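Local coordinates for protein fimbrium subunit Fim1C (Bacteroides vulgatus, PDB 4QB7) that probably serves as a component of the fimbrial tip, on filamentous surface appendages that mediate cell adhesion and biofilm formation, at residues A50-E55 against K90-A95; P272-N275 against T279-A282; V180-D185 against N251-Q256; V312-N317 against H325-T330. All blocks are in the same frame, centred on the assembly; numbering follows the deposited sequence.

Contacts 1 and 4 are buried and lean on aromatic rings: Trp52 at one end of the elongated chain, Tyr327 towards the other, their centres about 41 Å apart. Both reach the same mixed sheet, through strand 90-97 in contact 1 and strand 323-331 in contact 4. Contact 2, partly buried, pins a loop to itself and touches contact 4, where Thr279 and Asn317 pair through their backbones. Contact 3 lies at the surface, its nearest atoms about 6 Å from contact 4. Methyl-on-ring packing thus marks the interior pairs, whereas contact 2 combines a valine-threonine contact with a weak amide bond, and contact 3 relies on water bridges.

Contact 1 of 4, residues A50-E55 against K90-A95; sequences AGWNSE and KITFFA. With SO4 (sulfate ion), chain I.
Trp52 and Thr92 make the main apolar contact, a CH-pi interaction. Thr92 CG2 sits 3.8 Å from the centroid of the five-membered ring of Trp52, 15° off the ring normal. The indole is brought over the strand because Trp52 CG lies anti to the backbone N (chi1 179°). Further along the indole, Phe94 presents its edge to the face of the six-membered ring in an offset edge-to-face pair, with ring centroids 5.6 Å apart and planes at 61°. The indole therefore covers the alternate residues Thr92 and Phe94, both directed at the 50-55 segment. It joins the single helical turn 52-55, with Gly51 at its N-cap position, to strand 90-97, which runs antiparallel to strand 40-47 in the mixed sheet of this fimbrillin-like, transthyretin-clan protein. An alanine in place of Trp52 would probably open a gap over Thr92 and leave the Phe94 edge without its aromatic mate.

Among polar links, Asp150 accepts from Trp52 N through OD1, and its own backbone N bonds to Thr92 OG1. The extended side chain of Lys90 passes Gly51, and Lys90 NZ donates to O4 of a sulfate ion, probably from the crystallisation liquor, at 2.8 Å. The same ammonium bonds to Ser49 O.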
loop_
_atom_site.group_PDB
_atom_site.type_symbol
_atom_site.label_atom_id
_atom_site.label_comp_id
_atom_site.label_asym_id
_atom_site.label_seq_id
_atom_site.Cartn_x
_atom_site.Cartn_y
_atom_site.Cartn_z
ATOM N N ALA A 50 -18.199 13.672 28.939
ATOM C CA ALA A 50 -17.777 14.924 28.252
ATOM C C ALA A 50 -17.255 14.636 26.822
ATOM O O ALA A 50 -17.497 15.429 25.911
ATOM C CB ALA A 50 -16.716 15.665 29.060
ATOM N N GLY A 51 -16.589 13.492 26.646
ATOM C CA GLY A 51 -16.162 13.004 25.345
ATOM C C GLY A 51 -14.720 13.146 24.925
ATOM O O GLY A 51 -13.927 13.866 25.539
ATOM N N TRP A 52 -14.426 12.517 23.789
ATOM C CA TRP A 52 -13.108 12.420 23.189
ATOM C C TRP A 52 -12.525 13.763 22.764
ATOM O O TRP A 52 -11.403 14.050 23.146
ATOM C CB TRP A 52 -13.141 11.446 22.000
ATOM C CG TRP A 52 -11.829 11.302 21.297
ATOM C CD1 TRP A 52 -11.547 11.672 20.020
ATOM C CD2 TRP A 52 -10.608 10.773 21.844
ATOM N NE1 TRP A 52 -10.225 11.408 19.731
ATOM C CE2 TRP A 52 -9.623 10.865 20.835
ATOM C CE3 TRP A 52 -10.247 10.236 23.096
ATOM C CZ2 TRP A 52 -8.306 10.431 21.025
ATOM C CZ3 TRP A 52 -8.935 9.824 23.289
ATOM C CH2 TRP A 52 -7.981 9.923 22.262
ATOM N N ASN A 53 -13.246 14.576 21.987
ATOM C CA ASN A 53 -12.669 15.832 21.508
ATOM C C ASN A 53 -12.356 16.796 22.666
ATOM O O ASN A 53 -11.320 17.444 22.638
ATOM C CB ASN A 53 -13.532 16.483 20.417
ATOM C CG ASN A 53 -13.547 15.675 19.117
ATOM O OD1 ASN A 53 -14.605 15.201 18.671
ATOM N ND2 ASN A 53 -12.369 15.453 18.492
ATOM N N SER A 54 -13.173 16.799 23.714
ATOM C CA SER A 54 -12.971 17.616 24.910
ATOM C C SER A 54 -11.751 17.151 25.719
ATOM O O SER A 54 -10.946 17.983 26.144
ATOM C CB SER A 54 -14.216 17.559 25.795
ATOM O OG SER A 54 -14.317 18.706 26.629
ATOM N N GLU A 55 -11.606 15.824 25.915
ATOM C CA GLU A 55 -10.594 15.231 26.779
ATOM C C GLU A 55 -9.394 14.538 26.134
ATOM O O GLU A 55 -8.490 14.188 26.883
ATOM C CB GLU A 55 -11.282 14.207 27.675
ATOM C CG GLU A 55 -12.319 14.833 28.594
ATOM C CD GLU A 55 -12.937 13.900 29.608
ATOM O OE1 GLU A 55 -12.501 12.728 29.699
ATOM O OE2 GLU A 55 -13.829 14.365 30.353
ATOM N N LYS A 90 -17.490 6.982 28.375
ATOM C CA LYS A 90 -17.387 6.670 26.950
ATOM C C LYS A 90 -16.043 6.025 26.629
ATOM O O LYS A 90 -15.076 6.229 27.376
ATOM C CB LYS A 90 -17.583 7.953 26.120
ATOM C CG LYS A 90 -19.019 8.492 26.196
ATOM C CD LYS A 90 -19.244 9.790 25.426
ATOM C CE LYS A 90 -20.685 10.183 25.600
ATOM N NZ LYS A 90 -20.993 11.561 25.150
ATOM N N ILE A 91 -15.985 5.221 25.540
ATOM C CA ILE A 91 -14.728 4.602 25.075
ATOM C C ILE A 91 -14.523 4.926 23.600
ATOM O O ILE A 91 -15.430 4.745 22.786
ATOM C CB ILE A 91 -14.611 3.066 25.340
ATOM C CG1 ILE A 91 -14.909 2.707 26.821
ATOM C CG2 ILE A 91 -13.212 2.551 24.945
ATOM C CD1 ILE A 91 -15.258 1.253 26.952
ATOM N N THR A 92 -13.332 5.440 23.273
ATOM C CA THR A 92 -12.934 5.776 21.918
ATOM C C THR A 92 -11.936 4.722 21.452
ATOM O O THR A 92 -10.949 4.420 22.140
ATOM C CB THR A 92 -12.407 7.218 21.828
ATOM O OG1 THR A 92 -13.531 8.075 21.861
ATOM C CG2 THR A 92 -11.670 7.496 20.522
ATOM N N PHE A 93 -12.206 4.175 20.264
ATOM C CA PHE A 93 -11.402 3.128 19.667
ATOM C C PHE A 93 -10.685 3.623 18.427
ATOM O O PHE A 93 -11.140 4.550 17.753
ATOM C CB PHE A 93 -12.291 1.911 19.325
ATOM C CG PHE A 93 -12.998 1.299 20.517
ATOM C CD1 PHE A 93 -14.225 1.796 20.950
ATOM C CD2 PHE A 93 -12.436 0.230 21.210
ATOM C CE1 PHE A 93 -14.863 1.250 22.072
ATOM C CE2 PHE A 93 -13.076 -0.317 22.325
ATOM C CZ PHE A 93 -14.296 0.183 22.739
ATOM N N PHE A 94 -9.528 2.995 18.167
ATOM C CA PHE A 94 -8.665 3.099 16.987
ATOM C C PHE A 94 -8.164 1.697 16.699
ATOM O O PHE A 94 -8.071 0.880 17.621
ATOM C CB PHE A 94 -7.489 4.082 17.195
ATOM C CG PHE A 94 -7.907 5.484 17.545
ATOM C CD1 PHE A 94 -8.273 6.388 16.551
ATOM C CD2 PHE A 94 -7.949 5.903 18.871
ATOM C CE1 PHE A 94 -8.669 7.686 16.883
ATOM C CE2 PHE A 94 -8.330 7.209 19.200
ATOM C CZ PHE A 94 -8.707 8.081 18.206
ATOM N N ALA A 95 -7.829 1.408 15.452
ATOM C CA ALA A 95 -7.326 0.089 15.095
ATOM C C ALA A 95 -6.396 0.192 13.900
ATOM O O ALA A 95 -6.520 1.133 13.120
ATOM C CB ALA A 95 -8.481 -0.848 14.784
HETATM S S SO4 I . -20.193 14.169 22.879
HETATM O O1 SO4 I . -20.461 13.413 21.647
HETATM O O2 SO4 I . -19.531 15.434 22.572
HETATM O O3 SO4 I . -21.462 14.474 23.530
HETATM O O4 SO4 I . -19.351 13.339 23.743
#

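Contact 2 of 4, residues P272-N275 against T279-A282; sequences PVNN and TTNA
Asn274 ND2 serves two acceptors, bonding to Gly278 O and, across the contact, weakly to Thr280 OG1. The latter bond, from Asn274 ND2 to Thr280 OG1, is 3.2 Å long and bent, with an N-H...acceptor angle of 121°; Gly278 O is the stronger partner. Both segments belong to the long loop that leads from strand 259-270 of the mixed sheet to strand 286-296 of an antiparallel sheet, and the amide reaches over where this loop doubles back on itself. Positive phi values at Asn274 and Asn275 mark the bend.

Beneath the amide the contact becomes apolar. Val273 CG1 rests 3.8 Å from Thr279 CA, and Val273 CG1 meets the methyl Thr279 CG2 at 3.9 Å. The valine reaches this far because CG1 is turned away from its own backbone N (chi1 177°), towards the returning chain. At Thr279 the hydroxyl lies between the backbone N and the carbonyl carbon (chi1 55°), leaving CG2 for the valine.

That hydroxyl accepts from Thr318 N and is weakly bonded to Pro315 O. The loop is thereby tied to the chain that follows strand 301-313, as it also is by a probable hydrogen bond from Asn317 N to Thr279 O.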
loop_
_atom_site.group_PDB
_atom_site.type_symbol
_atom_site.label_atom_id
_atom_site.label_comp_id
_atom_site.label_asym_id
_atom_site.label_seq_id
_atom_site.Cartn_x
_atom_site.Cartn_y
_atom_site.Cartn_z
ATOM N N PRO A 272 2.456 7.215 0.806
ATOM C CA PRO A 272 2.053 8.115 -0.289
ATOM C C PRO A 272 2.875 9.406 -0.351
ATOM O O PRO A 272 3.585 9.754 0.609
ATOM C CB PRO A 272 0.577 8.401 0.026
ATOM C CG PRO A 272 0.469 8.232 1.481
ATOM C CD PRO A 272 1.398 7.116 1.836
ATOM N N VAL A 273 2.791 10.108 -1.483
ATOM C CA VAL A 273 3.472 11.397 -1.640
ATOM C C VAL A 273 2.405 12.478 -1.400
ATOM O O VAL A 273 1.332 12.423 -2.006
ATOM C CB VAL A 273 4.198 11.553 -3.016
ATOM C CG1 VAL A 273 4.819 12.929 -3.146
ATOM C CG2 VAL A 273 5.273 10.487 -3.191
ATOM N N ASN A 274 2.679 13.427 -0.498
ATOM C CA ASN A 274 1.776 14.535 -0.158
ATOM C C ASN A 274 0.368 14.059 0.169
ATOM O O ASN A 274 -0.612 14.695 -0.226
ATOM C CB ASN A 274 1.741 15.574 -1.275
ATOM C CG ASN A 274 3.053 16.253 -1.464
ATOM O OD1 ASN A 274 3.723 16.645 -0.505
ATOM N ND2 ASN A 274 3.456 16.378 -2.710
ATOM N N ASN A 275 0.282 12.937 0.903
ATOM C CA ASN A 275 -0.955 12.315 1.318
ATOM C C ASN A 275 -1.909 12.119 0.136
ATOM O O ASN A 275 -1.553 11.413 -0.802
ATOM C CB ASN A 275 -1.618 13.086 2.463
ATOM C CG ASN A 275 -0.867 12.898 3.749
ATOM O OD1 ASN A 275 -0.942 11.847 4.377
ATOM N ND2 ASN A 275 -0.034 13.862 4.100
ATOM N N THR A 279 2.285 13.476 -6.040
ATOM C CA THR A 279 3.455 14.235 -6.480
ATOM C C THR A 279 3.071 15.621 -6.975
ATOM O O THR A 279 2.041 15.798 -7.640
ATOM C CB THR A 279 4.211 13.471 -7.537
ATOM O OG1 THR A 279 3.301 13.156 -8.586
ATOM C CG2 THR A 279 4.860 12.216 -6.984
ATOM N N THR A 280 3.922 16.608 -6.624
ATOM C CA THR A 280 3.748 18.019 -6.949
ATOM C C THR A 280 3.901 18.231 -8.462
ATOM O O THR A 280 3.089 18.946 -9.057
ATOM C CB THR A 280 4.744 18.866 -6.131
ATOM O OG1 THR A 280 4.545 18.622 -4.728
ATOM C CG2 THR A 280 4.599 20.345 -6.398
ATOM N N ASN A 281 4.923 17.597 -9.077
ATOM C CA ASN A 281 5.237 17.764 -10.489
ATOM C C ASN A 281 5.465 16.472 -11.212
ATOM O O ASN A 281 5.877 15.482 -10.614
ATOM C CB ASN A 281 6.511 18.606 -10.649
ATOM C CG ASN A 281 6.559 19.890 -9.860
ATOM O OD1 ASN A 281 7.443 20.080 -9.019
ATOM N ND2 ASN A 281 5.621 20.802 -10.109
ATOM N N ALA A 282 5.255 16.500 -12.530
ATOM C CA ALA A 282 5.564 15.388 -13.408
ATOM C C ALA A 282 7.060 15.159 -13.357
ATOM O O ALA A 282 7.831 16.114 -13.383
ATOM C CB ALA A 282 5.122 15.708 -14.828
#

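Contact 3 of 4, residues V180-D185 against N251-Q256; sequences VNLGTD and NVSDDQ
Asp255 crosses Asn181 obliquely, with Asp255 OD1 3.6 Å from Asn181 CB. Its CG is folded between its own backbone N and carbonyl carbon (chi1 66°), which turns the carboxylate to the 180-185 loop. The amide and carboxylate planes stand 48° apart, and no direct hydrogen bond joins the two groups. One water does so instead: it accepts from Asn181 ND2 and donates to Asp255 OD2 at 2.9 Å. A leucine in place of Asp255 would probably leave this water without its acceptor and Asn181 ND2 without its bridge.

A second water accepts from Leu182 N and donates to Ser253 O at 2.7 Å. Beside it, Leu182 CD1 touches Ser253 CB at 4.0 Å.

Several of the polar side chains are also held within their own segments. With CG opposite its backbone N (chi1 -174°), Asn181 places OD1 to accept from Gly183 N at 2.8 Å, in the carbonyl plane. Asn251 OD1 is gripped twice, by Ser253 N and Ser253 OG, while Ser253 OG also bonds to Ile188 N. Asn181, Asn251 and Asp254 each close an Asx turn, and the turns shape two neighbouring loops that each carry the chain between the mixed sheet and the antiparallel sheet containing strand 186-196.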
loop_
_atom_site.group_PDB
_atom_site.type_symbol
_atom_site.label_atom_id
_atom_site.label_comp_id
_atom_site.label_asym_id
_atom_site.label_seq_id
_atom_site.Cartn_x
_atom_site.Cartn_y
_atom_site.Cartn_z
ATOM N N VAL A 180 1.600 1.148 -32.458
ATOM C CA VAL A 180 1.142 0.552 -33.718
ATOM C C VAL A 180 1.258 -0.969 -33.644
ATOM O O VAL A 180 2.036 -1.503 -32.841
ATOM C CB VAL A 180 1.929 1.093 -34.968
ATOM C CG1 VAL A 180 1.691 2.574 -35.182
ATOM C CG2 VAL A 180 3.421 0.797 -34.883
ATOM N N ASN A 181 0.533 -1.655 -34.539
ATOM C CA ASN A 181 0.611 -3.096 -34.694
ATOM C C ASN A 181 1.971 -3.389 -35.323
ATOM O O ASN A 181 2.314 -2.795 -36.340
ATOM C CB ASN A 181 -0.552 -3.571 -35.566
ATOM C CG ASN A 181 -0.703 -5.066 -35.701
ATOM O OD1 ASN A 181 0.251 -5.821 -35.954
ATOM N ND2 ASN A 181 -1.940 -5.511 -35.644
ATOM N N LEU A 182 2.743 -4.281 -34.706
ATOM C CA LEU A 182 4.099 -4.655 -35.109
ATOM C C LEU A 182 4.135 -5.720 -36.178
ATOM O O LEU A 182 5.213 -6.077 -36.666
ATOM C CB LEU A 182 4.871 -5.164 -33.886
ATOM C CG LEU A 182 4.944 -4.289 -32.640
ATOM C CD1 LEU A 182 5.705 -5.019 -31.564
ATOM C CD2 LEU A 182 5.640 -2.953 -32.937
ATOM N N GLY A 183 2.969 -6.213 -36.569
ATOM C CA GLY A 183 2.900 -7.247 -37.588
ATOM C C GLY A 183 3.268 -8.595 -37.012
ATOM O O GLY A 183 3.146 -8.802 -35.804
ATOM N N THR A 184 3.720 -9.516 -37.858
ATOM C CA THR A 184 3.982 -10.876 -37.421
ATOM C C THR A 184 5.455 -11.133 -37.099
ATOM O O THR A 184 5.757 -12.050 -36.335
ATOM C CB THR A 184 3.496 -11.863 -38.510
ATOM O OG1 THR A 184 4.155 -11.615 -39.762
ATOM C CG2 THR A 184 1.990 -11.843 -38.697
ATOM N N ASP A 185 6.361 -10.329 -37.671
ATOM C CA ASP A 185 7.803 -10.533 -37.603
ATOM C C ASP A 185 8.558 -9.681 -36.571
ATOM O O ASP A 185 9.797 -9.752 -36.535
ATOM C CB ASP A 185 8.381 -10.291 -38.992
ATOM C CG ASP A 185 8.291 -11.504 -39.904
ATOM O OD1 ASP A 185 7.347 -12.340 -39.705
ATOM O OD2 ASP A 185 9.170 -11.636 -40.818
ATOM N N ASN A 251 6.301 -10.483 -22.905
ATOM C CA ASN A 251 5.899 -10.083 -24.243
ATOM C C ASN A 251 4.823 -9.013 -24.149
ATOM O O ASN A 251 3.699 -9.317 -23.749
ATOM C CB ASN A 251 5.376 -11.278 -25.010
ATOM C CG ASN A 251 5.057 -11.008 -26.439
ATOM O OD1 ASN A 251 4.960 -9.879 -26.886
ATOM N ND2 ASN A 251 4.944 -12.054 -27.202
ATOM N N VAL A 252 5.141 -7.784 -24.571
ATOM C CA VAL A 252 4.211 -6.657 -24.528
ATOM C C VAL A 252 3.817 -6.172 -25.955
ATOM O O VAL A 252 3.423 -5.023 -26.098
ATOM C CB VAL A 252 4.791 -5.496 -23.664
ATOM C CG1 VAL A 252 4.998 -5.925 -22.226
ATOM C CG2 VAL A 252 6.076 -4.937 -24.249
ATOM N N SER A 253 3.842 -7.059 -26.974
ATOM C CA SER A 253 3.614 -6.740 -28.403
ATOM C C SER A 253 2.176 -6.350 -28.818
ATOM O O SER A 253 2.015 -5.789 -29.906
ATOM C CB SER A 253 4.057 -7.899 -29.279
ATOM O OG SER A 253 5.331 -8.367 -28.871
ATOM N N ASP A 254 1.150 -6.628 -27.991
ATOM C CA ASP A 254 -0.249 -6.318 -28.308
ATOM C C ASP A 254 -0.507 -4.804 -28.286
ATOM O O ASP A 254 -0.397 -4.173 -27.241
ATOM C CB ASP A 254 -1.180 -7.035 -27.311
ATOM C CG ASP A 254 -2.640 -7.170 -27.724
ATOM O OD1 ASP A 254 -3.096 -6.391 -28.615
ATOM O OD2 ASP A 254 -3.337 -8.032 -27.145
ATOM N N ASP A 255 -0.864 -4.235 -29.426
ATOM C CA ASP A 255 -1.110 -2.795 -29.557
ATOM C C ASP A 255 -2.538 -2.411 -29.151
ATOM O O ASP A 255 -2.824 -1.226 -28.911
ATOM C CB ASP A 255 -0.845 -2.360 -31.006
ATOM C CG ASP A 255 -1.821 -2.955 -32.002
ATOM O OD1 ASP A 255 -1.763 -4.196 -32.222
ATOM O OD2 ASP A 255 -2.652 -2.179 -32.562
ATOM N N GLN A 256 -3.429 -3.410 -29.106
ATOM C CA GLN A 256 -4.847 -3.234 -28.791
ATOM C C GLN A 256 -5.101 -3.176 -27.288
ATOM O O GLN A 256 -5.855 -2.309 -26.851
ATOM C CB GLN A 256 -5.693 -4.327 -29.455
ATOM C CG GLN A 256 -5.863 -4.139 -30.981
ATOM C CD GLN A 256 -6.521 -2.820 -31.347
ATOM O OE1 GLN A 256 -5.862 -1.877 -31.809
ATOM N NE2 GLN A 256 -7.830 -2.706 -31.105
HETATM O O HOH W 1 -4.191 -3.518 -34.686
HETATM O O HOH W 2 1.391 -6.073 -32.477
#

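Contact 4 of 4, residues V312-N317 against H325-T330; sequences VSLPKN and HTYVLT
Leu314 and Tyr327 form the centre of the contact. Leu314 CD2 stands almost exactly above the ring of Tyr327, 3.8 Å from the centroid and 3° off the normal, a clear CH-pi arrangement. Leu314 CD1 lies 3.9 Å from Tyr327 OH. The two side chains cross at about a right angle; both methyls lie over the same face, CD2 above the centre and CD1 above the hydroxyl end. Tyr327 CG is anti to the carbonyl carbon (chi1 -58°), which carries the ring out toward Leu314. Pro315 CD approaches Tyr327 CE1 more loosely, at 4.5 Å. Two residues along, Val312 CG1 packs on Leu329 CG at 4.3 Å; in the other direction, Asn317 O lies 4.2 Å from His325 CE1.

Alternate residues of strand 323-331, His325, Tyr327 and Leu329, face the 312-317 segment, whose end-to-end direction runs 149° from theirs. The nearest CA atoms, Leu314 CA and Tyr327 CA, are 8.3 Å apart and no hydrogen bond crosses. Strand 301-313 belongs to the antiparallel sheet and strand 323-331 to the mixed one, consistent with a beta-sandwich, in keeping with the transthyretin clan of the fimbrillin-like family.

A second shell steadies the rings. Tyr327 OH bonds to Thr318 OG1, fixing the phenol under the leucine. The imidazole of His325 is held at both nitrogens, ND1 by Asp342 OD1 and NE2 by Lys320 N. Because NE2 meets a backbone N-H, the ring is probably neutral with its proton on ND1. Between these two segments the contact is therefore mainly apolar, while the buried polar ends of Tyr327 and His325 find their partners beyond them.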
loop_
_atom_site.group_PDB
_atom_site.type_symbol
_atom_site.label_atom_id
_atom_site.label_comp_id
_atom_site.label_asym_id
_atom_site.label_seq_id
_atom_site.Cartn_x
_atom_site.Cartn_y
_atom_site.Cartn_z
ATOM N N VAL A 312 11.291 7.283 -17.991
ATOM C CA VAL A 312 9.863 7.482 -18.205
ATOM C C VAL A 312 9.360 8.280 -17.004
ATOM O O VAL A 312 9.387 7.759 -15.896
ATOM C CB VAL A 312 9.120 6.130 -18.388
ATOM C CG1 VAL A 312 7.621 6.328 -18.475
ATOM C CG2 VAL A 312 9.616 5.379 -19.595
ATOM N N SER A 313 8.963 9.548 -17.202
ATOM C CA SER A 313 8.459 10.383 -16.114
ATOM C C SER A 313 7.031 10.016 -15.771
ATOM O O SER A 313 6.210 9.849 -16.676
ATOM C CB SER A 313 8.527 11.864 -16.478
ATOM O OG SER A 313 9.833 12.402 -16.338
ATOM N N LEU A 314 6.733 9.880 -14.465
ATOM C CA LEU A 314 5.380 9.620 -13.996
ATOM C C LEU A 314 4.659 10.965 -13.855
ATOM O O LEU A 314 5.308 11.981 -13.536
ATOM C CB LEU A 314 5.360 8.813 -12.695
ATOM C CG LEU A 314 5.952 7.412 -12.794
ATOM C CD1 LEU A 314 6.033 6.755 -11.437
ATOM C CD2 LEU A 314 5.213 6.556 -13.821
ATOM N N PRO A 315 3.338 11.027 -14.152
ATOM C CA PRO A 315 2.656 12.339 -14.123
ATOM C C PRO A 315 2.524 12.923 -12.728
ATOM O O PRO A 315 2.782 12.250 -11.739
ATOM C CB PRO A 315 1.278 12.044 -14.734
ATOM C CG PRO A 315 1.080 10.591 -14.596
ATOM C CD PRO A 315 2.428 9.949 -14.608
ATOM N N LYS A 316 2.129 14.188 -12.655
ATOM C CA LYS A 316 1.897 14.845 -11.378
ATOM C C LYS A 316 0.657 14.239 -10.750
ATOM O O LYS A 316 -0.111 13.560 -11.443
ATOM C CB LYS A 316 1.777 16.384 -11.518
ATOM C CG LYS A 316 0.591 16.911 -12.326
ATOM C CD LYS A 316 0.456 18.408 -12.105
ATOM C CE LYS A 316 -0.706 19.058 -12.825
ATOM N NZ LYS A 316 -0.975 20.438 -12.309
ATOM N N ASN A 317 0.472 14.479 -9.436
ATOM C CA ASN A 317 -0.673 14.019 -8.647
ATOM C C ASN A 317 -0.752 12.468 -8.683
ATOM O O ASN A 317 -1.825 11.883 -8.836
ATOM C CB ASN A 317 -1.979 14.723 -9.106
ATOM C CG ASN A 317 -1.887 16.242 -9.098
ATOM O OD1 ASN A 317 -1.350 16.865 -8.169
ATOM N ND2 ASN A 317 -2.384 16.878 -10.152
ATOM N N HIS A 325 -3.029 2.937 -8.381
ATOM C CA HIS A 325 -2.543 3.473 -9.668
ATOM C C HIS A 325 -2.112 2.360 -10.614
ATOM O O HIS A 325 -1.386 1.440 -10.214
ATOM C CB HIS A 325 -1.367 4.445 -9.493
ATOM C CG HIS A 325 -1.655 5.668 -8.674
ATOM N ND1 HIS A 325 -2.153 6.819 -9.253
ATOM C CD2 HIS A 325 -1.398 5.915 -7.366
ATOM C CE1 HIS A 325 -2.236 7.707 -8.275
ATOM N NE2 HIS A 325 -1.769 7.214 -7.128
ATOM N N THR A 326 -2.587 2.433 -11.861
ATOM C CA THR A 326 -2.158 1.554 -12.956
ATOM C C THR A 326 -1.562 2.449 -14.000
ATOM O O THR A 326 -2.277 3.310 -14.534
ATOM C CB THR A 326 -3.291 0.692 -13.557
ATOM O OG1 THR A 326 -3.904 -0.115 -12.552
ATOM C CG2 THR A 326 -2.801 -0.168 -14.735
ATOM N N TYR A 327 -0.269 2.290 -14.281
ATOM C CA TYR A 327 0.365 3.101 -15.323
ATOM C C TYR A 327 0.351 2.356 -16.633
ATOM O O TYR A 327 0.764 1.190 -16.683
ATOM C CB TYR A 327 1.797 3.469 -14.958
ATOM C CG TYR A 327 1.951 4.217 -13.660
ATOM C CD1 TYR A 327 1.448 5.508 -13.512
ATOM C CD2 TYR A 327 2.670 3.669 -12.601
ATOM C CE1 TYR A 327 1.578 6.200 -12.307
ATOM C CE2 TYR A 327 2.827 4.362 -11.396
ATOM C CZ TYR A 327 2.270 5.624 -11.253
ATOM O OH TYR A 327 2.437 6.325 -10.082
ATOM N N VAL A 328 -0.163 3.000 -17.691
ATOM C CA VAL A 328 -0.151 2.400 -19.021
ATOM C C VAL A 328 0.864 3.174 -19.840
ATOM O O VAL A 328 0.711 4.383 -20.031
ATOM C CB VAL A 328 -1.548 2.331 -19.673
ATOM C CG1 VAL A 328 -1.480 1.702 -21.068
ATOM C CG2 VAL A 328 -2.524 1.571 -18.771
ATOM N N LEU A 329 1.924 2.478 -20.269
ATOM C CA LEU A 329 3.053 3.002 -21.066
ATOM C C LEU A 329 2.921 2.627 -22.526
ATOM O O LEU A 329 2.817 1.430 -22.850
ATOM C CB LEU A 329 4.391 2.429 -20.554
ATOM C CG LEU A 329 5.071 2.993 -19.327
ATOM C CD1 LEU A 329 4.127 3.079 -18.112
ATOM C CD2 LEU A 329 6.252 2.148 -19.002
ATOM N N THR A 330 2.925 3.647 -23.411
ATOM C CA THR A 330 2.849 3.446 -24.844
ATOM C C THR A 330 4.213 3.755 -25.430
ATOM O O THR A 330 4.673 4.892 -25.362
ATOM C CB THR A 330 1.717 4.273 -25.499
ATOM O OG1 THR A 330 0.467 3.912 -24.919
ATOM C CG2 THR A 330 1.636 4.046 -27.004
#